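Local coordinates for protein CG8862 (Drosophila melanogaster, PDB 3ISM) that probably cuts DNA and RNA as a magnesium-dependent, non-specific mitochondrial endonuclease, and is captured here in complex with its protein inhibitor, at residues V128-G131 with F132-A136; N138-E141 with A142-R146; Y208-N212 with Q213-N217; D218-I221 with S222-Q225. One frame throughout, in Å; residues are numbered along the deposited sequence.

Interaction 1 of 4, residues V128-G131 with F132-A136; sequences VGQG and FNRDA. With MG (magnesium ion), chain F.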
loop_
_atom_site.group_PDB
_atom_site.type_symbol
_atom_site.label_atom_id
_atom_site.label_comp_id
_atom_site.label_asym_id
_atom_site.label_seq_id
_atom_site.Cartn_x
_atom_site.Cartn_y
_atom_site.Cartn_z
ATOM N N VAL B 128 -2.821 -18.763 -2.904
ATOM C CA VAL B 128 -3.453 -20.052 -2.586
ATOM C C VAL B 128 -3.114 -21.060 -3.687
ATOM O O VAL B 128 -3.170 -20.735 -4.877
ATOM C CB VAL B 128 -4.991 -19.874 -2.448
ATOM C CG1 VAL B 128 -5.715 -21.206 -2.315
ATOM C CG2 VAL B 128 -5.306 -18.960 -1.253
ATOM N N GLY B 129 -2.735 -22.269 -3.286
ATOM C CA GLY B 129 -2.292 -23.287 -4.217
ATOM C C GLY B 129 -3.422 -24.014 -4.922
ATOM O O GLY B 129 -3.855 -23.598 -5.995
ATOM N N GLN B 130 -3.852 -25.123 -4.323
ATOM C CA GLN B 130 -5.029 -25.865 -4.746
ATOM C C GLN B 130 -6.233 -24.939 -4.733
ATOM O O GLN B 130 -6.502 -24.262 -3.726
ATOM C CB GLN B 130 -5.285 -27.032 -3.794
ATOM C CG GLN B 130 -4.364 -28.222 -3.987
ATOM C CD GLN B 130 -4.579 -29.297 -2.933
ATOM O OE1 GLN B 130 -5.415 -30.192 -3.096
ATOM N NE2 GLN B 130 -3.808 -29.222 -1.849
ATOM N N GLY B 131 -6.944 -24.907 -5.855
ATOM C CA GLY B 131 -8.110 -24.041 -5.994
ATOM C C GLY B 131 -7.822 -22.621 -6.446
ATOM O O GLY B 131 -8.735 -21.795 -6.490
ATOM N N PHE B 132 -6.569 -22.316 -6.785
ATOM C CA PHE B 132 -6.239 -20.989 -7.322
ATOM C C PHE B 132 -4.991 -21.026 -8.224
ATOM O O PHE B 132 -5.125 -21.281 -9.427
ATOM C CB PHE B 132 -6.171 -19.899 -6.217
ATOM C CG PHE B 132 -6.009 -18.504 -6.758
ATOM C CD1 PHE B 132 -7.038 -17.896 -7.467
ATOM C CD2 PHE B 132 -4.814 -17.802 -6.580
ATOM C CE1 PHE B 132 -6.890 -16.593 -7.994
ATOM C CE2 PHE B 132 -4.655 -16.511 -7.095
ATOM C CZ PHE B 132 -5.704 -15.905 -7.806
ATOM N N ASN B 133 -3.798 -20.809 -7.661
ATOM C CA ASN B 133 -2.549 -20.878 -8.446
ATOM C C ASN B 133 -2.531 -22.092 -9.375
ATOM O O ASN B 133 -2.260 -21.962 -10.578
ATOM C CB ASN B 133 -1.312 -20.902 -7.533
ATOM C CG ASN B 133 0.009 -21.066 -8.311
ATOM O OD1 ASN B 133 0.269 -20.369 -9.304
ATOM N ND2 ASN B 133 0.848 -21.991 -7.853
ATOM N N ARG B 134 -2.862 -23.257 -8.821
ATOM C CA ARG B 134 -2.743 -24.520 -9.553
ATOM C C ARG B 134 -3.972 -24.842 -10.389
ATOM O O ARG B 134 -3.939 -25.740 -11.220
ATOM C CB ARG B 134 -2.438 -25.682 -8.599
ATOM C CG ARG B 134 -1.240 -25.418 -7.692
ATOM C CD ARG B 134 -0.878 -26.635 -6.825
ATOM N NE ARG B 134 -0.107 -26.183 -5.667
ATOM C CZ ARG B 134 0.291 -26.959 -4.664
ATOM N NH1 ARG B 134 0.978 -26.435 -3.655
ATOM N NH2 ARG B 134 0.001 -28.245 -4.664
ATOM N N ASP B 135 -5.044 -24.085 -10.192
ATOM C CA ASP B 135 -6.310 -24.376 -10.858
ATOM C C ASP B 135 -6.885 -23.127 -11.552
ATOM O O ASP B 135 -6.402 -22.736 -12.623
ATOM C CB ASP B 135 -7.284 -24.995 -9.851
ATOM C CG ASP B 135 -6.817 -26.358 -9.354
ATOM O OD1 ASP B 135 -7.004 -27.362 -10.078
ATOM O OD2 ASP B 135 -6.266 -26.434 -8.236
ATOM N N ALA B 136 -7.886 -22.505 -10.935
ATOM C CA ALA B 136 -8.560 -21.322 -11.480
ATOM C C ALA B 136 -7.628 -20.245 -12.091
ATOM O O ALA B 136 -7.869 -19.766 -13.199
ATOM C CB ALA B 136 -9.470 -20.698 -10.413
HETATM MG MG MG F . 1.212 -20.041 -11.230
HETATM O O HOH W 1 -0.806 -20.339 -12.060
HETATM O O HOH W 2 1.525 -22.043 -11.812
HETATM O O HOH W 3 2.940 -20.207 -10.333
HETATM O O HOH W 4 0.629 -18.071 -10.653
HETATM O O HOH W 5 1.782 -19.357 -12.899
#
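Arg134 runs its side chain back along the peptide of Gly129, five residues earlier, across a wider pi-type turn. With CG anti to the carbonyl carbon (chi1 -52°) and the chain extended to NE, CB and CG each lie 3.6 Å from Gly129 O. Further out, CD passes Gly129 C and NE stands 3.9 Å from Gly129 CA, an approach glycine allows; the guanidinium then turns one face to Gln130 N. At the tip NH1 forms a salt bridge with Asp98, while NH2 reaches Ala326 O of the CG4930 chain. A leucine in place of Arg134 would probably leave Asp98 without its positive mate and weaken the hold on that inhibitor chain. The turn belongs to the ββα-metal motif of His-Me finger nucleases, joining its two antiparallel strands to its helix. Asn133 coordinates the magnesium ion through OD1 at 2.2 Å, its ND2 being held by the same Asp98, and Asn133 O accepts from one of the metal's five waters. Gly129 O takes Arg134 N (3.0 Å) and Phe132 N (3.1 Å) from opposite faces of its plane. Gly131, at a positive phi, donates its N-H to Asp135 OD2 at 2.9 Å, on the anti side and 29° out of the carboxylate plane.

Interaction 2 of 4, residues N138-E141 with A142-R146; sequences NTLE and AHVRR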
loop_
_atom_site.group_PDB
_atom_site.type_symbol
_atom_site.label_atom_id
_atom_site.label_comp_id
_atom_site.label_asym_id
_atom_site.label_seq_id
_atom_site.Cartn_x
_atom_site.Cartn_y
_atom_site.Cartn_z
ATOM N N ASN B 138 -4.478 -20.651 -13.103
ATOM C CA ASN B 138 -3.888 -21.290 -14.286
ATOM C C ASN B 138 -4.857 -21.282 -15.475
ATOM O O ASN B 138 -4.443 -21.068 -16.616
ATOM C CB ASN B 138 -3.418 -22.719 -13.982
ATOM C CG ASN B 138 -2.945 -23.459 -15.231
ATOM O OD1 ASN B 138 -3.431 -24.542 -15.540
ATOM N ND2 ASN B 138 -1.995 -22.878 -15.948
ATOM N N THR B 139 -6.143 -21.502 -15.200
ATOM C CA THR B 139 -7.170 -21.496 -16.253
ATOM C C THR B 139 -7.189 -20.148 -16.995
ATOM O O THR B 139 -7.270 -20.112 -18.233
ATOM C CB THR B 139 -8.565 -21.824 -15.672
ATOM O OG1 THR B 139 -8.488 -23.065 -14.957
ATOM C CG2 THR B 139 -9.628 -21.944 -16.786
ATOM N N LEU B 140 -7.070 -19.056 -16.232
ATOM C CA LEU B 140 -6.995 -17.720 -16.813
ATOM C C LEU B 140 -5.716 -17.560 -17.635
ATOM O O LEU B 140 -5.763 -17.084 -18.777
ATOM C CB LEU B 140 -7.076 -16.638 -15.730
ATOM C CG LEU B 140 -6.970 -15.176 -16.202
ATOM C CD1 LEU B 140 -7.980 -14.861 -17.330
ATOM C CD2 LEU B 140 -7.116 -14.187 -15.031
ATOM N N GLU B 141 -4.583 -17.964 -17.057
ATOM C CA GLU B 141 -3.315 -17.987 -17.784
ATOM C C GLU B 141 -3.418 -18.763 -19.105
ATOM O O GLU B 141 -3.024 -18.259 -20.163
ATOM C CB GLU B 141 -2.199 -18.549 -16.896
ATOM C CG GLU B 141 -1.811 -17.620 -15.757
ATOM C CD GLU B 141 -0.916 -18.290 -14.727
ATOM O OE1 GLU B 141 -1.075 -19.520 -14.487
ATOM O OE2 GLU B 141 -0.073 -17.575 -14.142
ATOM N N ALA B 142 -3.979 -19.967 -19.054
ATOM C CA ALA B 142 -4.181 -20.781 -20.262
ATOM C C ALA B 142 -5.085 -20.109 -21.309
ATOM O O ALA B 142 -4.851 -20.244 -22.507
ATOM C CB ALA B 142 -4.726 -22.157 -19.889
ATOM N N HIS B 143 -6.100 -19.378 -20.845
ATOM C CA HIS B 143 -7.015 -18.633 -21.722
ATOM C C HIS B 143 -6.302 -17.502 -22.467
ATOM O O HIS B 143 -6.520 -17.300 -23.655
ATOM C CB HIS B 143 -8.168 -18.049 -20.886
ATOM C CG HIS B 143 -8.913 -16.935 -21.561
ATOM N ND1 HIS B 143 -9.925 -17.162 -22.470
ATOM C CD2 HIS B 143 -8.810 -15.589 -21.439
ATOM C CE1 HIS B 143 -10.399 -16.005 -22.895
ATOM N NE2 HIS B 143 -9.739 -15.035 -22.286
ATOM N N VAL B 144 -5.474 -16.755 -21.744
ATOM C CA VAL B 144 -4.675 -15.665 -22.321
ATOM C C VAL B 144 -3.703 -16.192 -23.390
ATOM O O VAL B 144 -3.536 -15.566 -24.438
ATOM C CB VAL B 144 -3.930 -14.858 -21.218
ATOM C CG1 VAL B 144 -3.077 -13.761 -21.823
ATOM C CG2 VAL B 144 -4.941 -14.247 -20.203
ATOM N N ARG B 145 -3.094 -17.352 -23.146
ATOM C CA ARG B 145 -2.265 -18.011 -24.178
ATOM C C ARG B 145 -3.077 -18.452 -25.401
ATOM O O ARG B 145 -2.612 -18.326 -26.542
ATOM C CB ARG B 145 -1.486 -19.199 -23.607
ATOM C CG ARG B 145 -0.396 -18.798 -22.593
ATOM C CD ARG B 145 0.495 -19.999 -22.202
ATOM N NE ARG B 145 -0.153 -20.882 -21.233
ATOM C CZ ARG B 145 0.017 -20.811 -19.911
ATOM N NH1 ARG B 145 0.837 -19.898 -19.369
ATOM N NH2 ARG B 145 -0.634 -21.669 -19.126
ATOM N N ARG B 146 -4.283 -18.965 -25.172
ATOM C CA ARG B 146 -5.158 -19.412 -26.274
ATOM C C ARG B 146 -5.693 -18.225 -27.087
ATOM O O ARG B 146 -6.055 -18.381 -28.255
ATOM C CB ARG B 146 -6.313 -20.233 -25.714
ATOM C CG ARG B 146 -7.167 -20.970 -26.722
ATOM C CD ARG B 146 -8.231 -21.807 -26.002
ATOM N NE ARG B 146 -7.647 -22.756 -25.046
ATOM C CZ ARG B 146 -7.721 -22.638 -23.716
ATOM N NH1 ARG B 146 -8.363 -21.609 -23.169
ATOM N NH2 ARG B 146 -7.151 -23.551 -22.930
HETATM O O HOH W 6 -8.844 -21.444 -19.962
#
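The guanidinium of Arg145 lies flat over the carbonyl oxygen of Glu141, which sits 3.9 Å from the plane and beneath its centre. A bend at chi3 (-78°) folds the arginine back to this place, while its own N donates to the same Glu141 O at 3.1 Å. In the plane of the group, NH2 comes within 3.7 Å of Asn138 ND2. Two donors would not seek each other out; Glu335 of the CG4930 chain draws both, by a salt bridge to Arg145 and a weak hydrogen bond to Asn138, and Asn107 takes NH1. On the apolar side of the turn Leu140 CD1 meets Val144 CG2 at 4.2 Å, two branched chains suited to the flank packed on strands 189-197 and 203-211. Regular helical bonds hold these residues in place, the shortest from Ala142 N to Asn138 O at 2.7 Å. Water 6 adds a link, donating to Thr139 O and accepting from Arg146 NH1. This is the helix of the ββα-metal motif, and it carries Glu141, a magnesium-binding residue whose side chain ends about 4 Å from the ion, nearest atoms, consistent with contact through the metal's waters. Because Arg145 meets the Glu141 carbonyl face-on, that attraction is probably electrostatic and spends no N-H of the guanidinium, which leaves the edge of the group for Asn107 and the inhibitor's carboxylate.

Interaction 3 of 4, residues Y208-N212 with Q213-N217; sequences YVMPN and QVISN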
loop_
_atom_site.group_PDB
_atom_site.type_symbol
_atom_site.label_atom_id
_atom_site.label_comp_id
_atom_site.label_asym_id
_atom_site.label_seq_id
_atom_site.Cartn_x
_atom_site.Cartn_y
_atom_site.Cartn_z
ATOM N N TYR B 208 -9.924 -9.003 -15.869
ATOM C CA TYR B 208 -10.408 -9.953 -14.878
ATOM C C TYR B 208 -9.834 -9.579 -13.523
ATOM O O TYR B 208 -8.707 -9.102 -13.444
ATOM C CB TYR B 208 -9.935 -11.371 -15.216
ATOM C CG TYR B 208 -10.381 -11.877 -16.564
ATOM C CD1 TYR B 208 -11.476 -12.728 -16.678
ATOM C CD2 TYR B 208 -9.698 -11.512 -17.730
ATOM C CE1 TYR B 208 -11.888 -13.192 -17.914
ATOM C CE2 TYR B 208 -10.102 -11.967 -18.965
ATOM C CZ TYR B 208 -11.191 -12.810 -19.051
ATOM O OH TYR B 208 -11.603 -13.244 -20.275
ATOM N N VAL B 209 -10.615 -9.803 -12.468
ATOM C CA VAL B 209 -10.126 -9.717 -11.092
ATOM C C VAL B 209 -10.561 -11.002 -10.377
ATOM O O VAL B 209 -11.755 -11.312 -10.314
ATOM C CB VAL B 209 -10.686 -8.471 -10.365
ATOM C CG1 VAL B 209 -10.522 -8.578 -8.833
ATOM C CG2 VAL B 209 -10.024 -7.204 -10.896
ATOM N N MET B 210 -9.595 -11.760 -9.856
ATOM C CA MET B 210 -9.941 -13.004 -9.160
ATOM C C MET B 210 -9.432 -12.937 -7.736
ATOM O O MET B 210 -8.337 -12.464 -7.522
ATOM C CB MET B 210 -9.346 -14.214 -9.881
ATOM C CG MET B 210 -9.871 -14.402 -11.304
ATOM S SD MET B 210 -9.046 -15.745 -12.175
ATOM C CE MET B 210 -9.495 -17.171 -11.207
ATOM N N PRO B 211 -10.234 -13.402 -6.763
ATOM C CA PRO B 211 -9.797 -13.331 -5.374
ATOM C C PRO B 211 -8.730 -14.396 -5.092
ATOM O O PRO B 211 -8.777 -15.501 -5.653
ATOM C CB PRO B 211 -11.088 -13.599 -4.588
ATOM C CG PRO B 211 -11.891 -14.524 -5.509
ATOM C CD PRO B 211 -11.565 -14.039 -6.906
ATOM N N ASN B 212 -7.777 -14.048 -4.237
ATOM C CA ASN B 212 -6.713 -14.947 -3.838
ATOM C C ASN B 212 -7.251 -15.923 -2.783
ATOM O O ASN B 212 -6.915 -15.840 -1.600
ATOM C CB ASN B 212 -5.521 -14.129 -3.311
ATOM C CG ASN B 212 -4.257 -14.962 -3.099
ATOM O OD1 ASN B 212 -4.191 -16.118 -3.505
ATOM N ND2 ASN B 212 -3.227 -14.348 -2.476
ATOM N N GLN B 213 -8.094 -16.849 -3.224
ATOM C CA GLN B 213 -8.696 -17.827 -2.325
ATOM C C GLN B 213 -9.031 -19.079 -3.111
ATOM O O GLN B 213 -8.953 -19.071 -4.337
ATOM C CB GLN B 213 -9.968 -17.257 -1.679
ATOM C CG GLN B 213 -11.071 -16.961 -2.666
ATOM C CD GLN B 213 -12.080 -15.958 -2.142
ATOM O OE1 GLN B 213 -11.734 -15.033 -1.386
ATOM N NE2 GLN B 213 -13.331 -16.115 -2.567
ATOM N N VAL B 214 -9.431 -20.142 -2.415
ATOM C CA VAL B 214 -9.937 -21.333 -3.098
ATOM C C VAL B 214 -11.186 -20.990 -3.931
ATOM O O VAL B 214 -12.204 -20.525 -3.410
ATOM C CB VAL B 214 -10.213 -22.496 -2.127
ATOM C CG1 VAL B 214 -10.999 -23.629 -2.815
ATOM C CG2 VAL B 214 -8.908 -23.031 -1.552
ATOM N N ILE B 215 -11.067 -21.183 -5.240
ATOM C CA ILE B 215 -12.179 -21.017 -6.164
ATOM C C ILE B 215 -12.575 -22.389 -6.687
ATOM O O ILE B 215 -11.710 -23.206 -7.009
ATOM C CB ILE B 215 -11.792 -20.106 -7.358
ATOM C CG1 ILE B 215 -11.490 -18.690 -6.866
ATOM C CG2 ILE B 215 -12.928 -20.055 -8.391
ATOM C CD1 ILE B 215 -10.867 -17.836 -7.912
ATOM N N SER B 216 -13.883 -22.633 -6.766
ATOM C CA SER B 216 -14.406 -23.858 -7.356
ATOM C C SER B 216 -13.869 -24.120 -8.776
ATOM O O SER B 216 -13.739 -23.194 -9.583
ATOM C CB SER B 216 -15.931 -23.804 -7.378
ATOM O OG SER B 216 -16.459 -25.084 -7.653
ATOM N N ASN B 217 -13.560 -25.383 -9.071
ATOM C CA ASN B 217 -13.053 -25.786 -10.393
ATOM C C ASN B 217 -14.095 -25.681 -11.520
ATOM O O ASN B 217 -13.747 -25.698 -12.701
ATOM C CB ASN B 217 -12.516 -27.232 -10.359
ATOM C CG ASN B 217 -11.185 -27.366 -9.628
ATOM O OD1 ASN B 217 -10.494 -26.376 -9.348
ATOM N ND2 ASN B 217 -10.815 -28.608 -9.317
#
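Gln213 lays its carboxamide against the ring of Pro211, CD resting 3.5 Å from Pro211 CB and NE2 3.6 Å from Pro211 CG. Its chi1 of 64° sets CG between the backbone N and the carbonyl carbon, and from there the extended chain brings the amide back over the proline; the polar amide can stay at the surface while it and CG pack on the ring. On the buried side Ile215 points CD1 into the angle between Met210 and Pro211, 3.6 Å from Met210 CE and 4.0 Å from Pro211 CD. Both approaches are at about a right angle, and the flexible methionine gains its contact by bending at chi3 (63°). Strand 203-211 of the large mixed sheet ends here in an inverse gamma turn centred on Asn212, closed by a weak bond from Gln213 N to Pro211 O (2.9 Å, 136° at the hydrogen). Asn212 suits this exit because its amide can bond both ways: ND2 donates to the carbonyls of Pro187 and Pro126, and OD1 accepts from Val128 N. The ring of Phe132 packs beside Met210 and Ile215. With so weak a closing bond, the turn probably owes its shape as much to the Asn212 amide and the apolar seating of Ile215 as to its own hydrogen bond.

Interaction 4 of 4, residues D218-I221 with S222-Q225; sequences DTPI and SVFQ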
loop_
_atom_site.group_PDB
_atom_site.type_symbol
_atom_site.label_atom_id
_atom_site.label_comp_id
_atom_site.label_asym_id
_atom_site.label_seq_id
_atom_site.Cartn_x
_atom_site.Cartn_y
_atom_site.Cartn_z
ATOM N N ASP B 218 -15.372 -25.596 -11.166
ATOM C CA ASP B 218 -16.400 -25.458 -12.194
ATOM C C ASP B 218 -16.755 -24.007 -12.508
ATOM O O ASP B 218 -17.579 -23.756 -13.383
ATOM C CB ASP B 218 -17.647 -26.296 -11.871
ATOM C CG ASP B 218 -18.284 -25.932 -10.542
ATOM O OD1 ASP B 218 -17.719 -25.107 -9.804
ATOM O OD2 ASP B 218 -19.371 -26.480 -10.231
ATOM N N THR B 219 -16.123 -23.067 -11.802
ATOM C CA THR B 219 -16.383 -21.647 -12.000
ATOM C C THR B 219 -15.711 -21.129 -13.279
ATOM O O THR B 219 -14.481 -21.154 -13.387
ATOM C CB THR B 219 -15.902 -20.808 -10.798
ATOM O OG1 THR B 219 -16.553 -21.243 -9.598
ATOM C CG2 THR B 219 -16.230 -19.354 -11.012
ATOM N N PRO B 220 -16.516 -20.654 -14.253
ATOM C CA PRO B 220 -15.908 -20.159 -15.478
ATOM C C PRO B 220 -15.223 -18.819 -15.212
ATOM O O PRO B 220 -15.690 -18.045 -14.369
ATOM C CB PRO B 220 -17.096 -19.978 -16.435
ATOM C CG PRO B 220 -18.304 -20.471 -15.707
ATOM C CD PRO B 220 -17.980 -20.504 -14.258
ATOM N N ILE B 221 -14.126 -18.552 -15.917
ATOM C CA ILE B 221 -13.358 -17.326 -15.685
ATOM C C ILE B 221 -14.145 -16.079 -16.080
ATOM O O ILE B 221 -13.861 -14.991 -15.593
ATOM C CB ILE B 221 -12.000 -17.334 -16.418
ATOM C CG1 ILE B 221 -12.229 -17.402 -17.931
ATOM C CG2 ILE B 221 -11.114 -18.473 -15.889
ATOM C CD1 ILE B 221 -10.983 -17.234 -18.751
ATOM N N SER B 222 -15.140 -16.254 -16.946
ATOM C CA SER B 222 -16.009 -15.169 -17.397
ATOM C C SER B 222 -16.695 -14.430 -16.251
ATOM O O SER B 222 -16.935 -13.233 -16.349
ATOM C CB SER B 222 -17.054 -15.704 -18.387
ATOM O OG SER B 222 -17.992 -16.546 -17.740
ATOM N N VAL B 223 -16.983 -15.148 -15.166
ATOM C CA VAL B 223 -17.629 -14.535 -14.002
ATOM C C VAL B 223 -16.722 -13.526 -13.291
ATOM O O VAL B 223 -17.205 -12.673 -12.528
ATOM C CB VAL B 223 -18.168 -15.583 -12.984
ATOM C CG1 VAL B 223 -18.844 -16.747 -13.704
ATOM C CG2 VAL B 223 -17.065 -16.076 -12.055
ATOM N N PHE B 224 -15.425 -13.579 -13.578
ATOM C CA PHE B 224 -14.462 -12.691 -12.942
ATOM C C PHE B 224 -14.139 -11.443 -13.758
ATOM O O PHE B 224 -13.264 -10.671 -13.392
ATOM C CB PHE B 224 -13.200 -13.463 -12.614
ATOM C CG PHE B 224 -13.417 -14.549 -11.617
ATOM C CD1 PHE B 224 -13.716 -14.241 -10.292
ATOM C CD2 PHE B 224 -13.329 -15.880 -11.999
ATOM C CE1 PHE B 224 -13.927 -15.252 -9.364
ATOM C CE2 PHE B 224 -13.528 -16.899 -11.087
ATOM C CZ PHE B 224 -13.833 -16.591 -9.764
ATOM N N GLN B 225 -14.862 -11.255 -14.857
ATOM C CA GLN B 225 -14.701 -10.074 -15.699
ATOM C C GLN B 225 -15.211 -8.817 -14.980
ATOM O O GLN B 225 -16.277 -8.840 -14.379
ATOM C CB GLN B 225 -15.404 -10.279 -17.050
ATOM C CG GLN B 225 -14.549 -11.031 -18.072
ATOM C CD GLN B 225 -15.284 -11.363 -19.374
ATOM O OE1 GLN B 225 -16.433 -11.795 -19.364
ATOM N NE2 GLN B 225 -14.597 -11.175 -20.505
#
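Phe224 N donates to Ile221 O at 2.9 Å, and a longer bond from Val223 N to Pro220 O (3.3 Å) precedes it. Both donors stand about 51° out of the carbonyl plane they approach, consistent with the tight winding of a 3-10 turn. Pro220 fits the start of that turn, since it needs to offer only its carbonyl and has no N-H to satisfy; its CB also lies 3.8 Å from Ser222 OG. The Phe224 side chain runs back alongside the carbonyl it has just bonded, CB lying 3.4 Å from Ile221 O, which sits at the edge of the ring, near its plane. Further out, Phe224 CE2 meets the methyl of Thr219, with CG2 at 3.7 Å and the two side chains crossing at about a right angle. The threonine can make this contact because a chi1 of -58° for OG1 leaves CG2 anti to the backbone N, while OG1 turns to a weak bond with Ser216 O. Replacing Phe224 by a serine would probably take away one apolar neighbour of the Thr219 methyl and open a gap beside Met210 and Pro211. Ile221, branched and apolar, packs on Thr139, Leu140 and His143 of helix 136-146. The ring of Phe224 rests on Met210 and Pro211 of strand 203-211, to which its backbone is bonded at Val209, so the short turn lies against both that helix and the end of that strand.

In the fold
Along the chain the four contacts follow in series, none nested in or crossing another. Interaction 1 forms the turn after strand 124-127, and interaction 2 continues in the next helix, 136-146; Asn133 O packs on Asn138 CB where they meet. After the chain has built more of the sheet, interaction 3 rounds off strand 203-211 and returns to interaction 1, where Gly131 O probably accepts a hydrogen bond from Ile215 N at 2.7 Å. Interaction 4 turns the following loop back on the same strand and reaches across to the helix of interaction 2. The post-strand loop thus joins the large sheet to the ββα-metal motif.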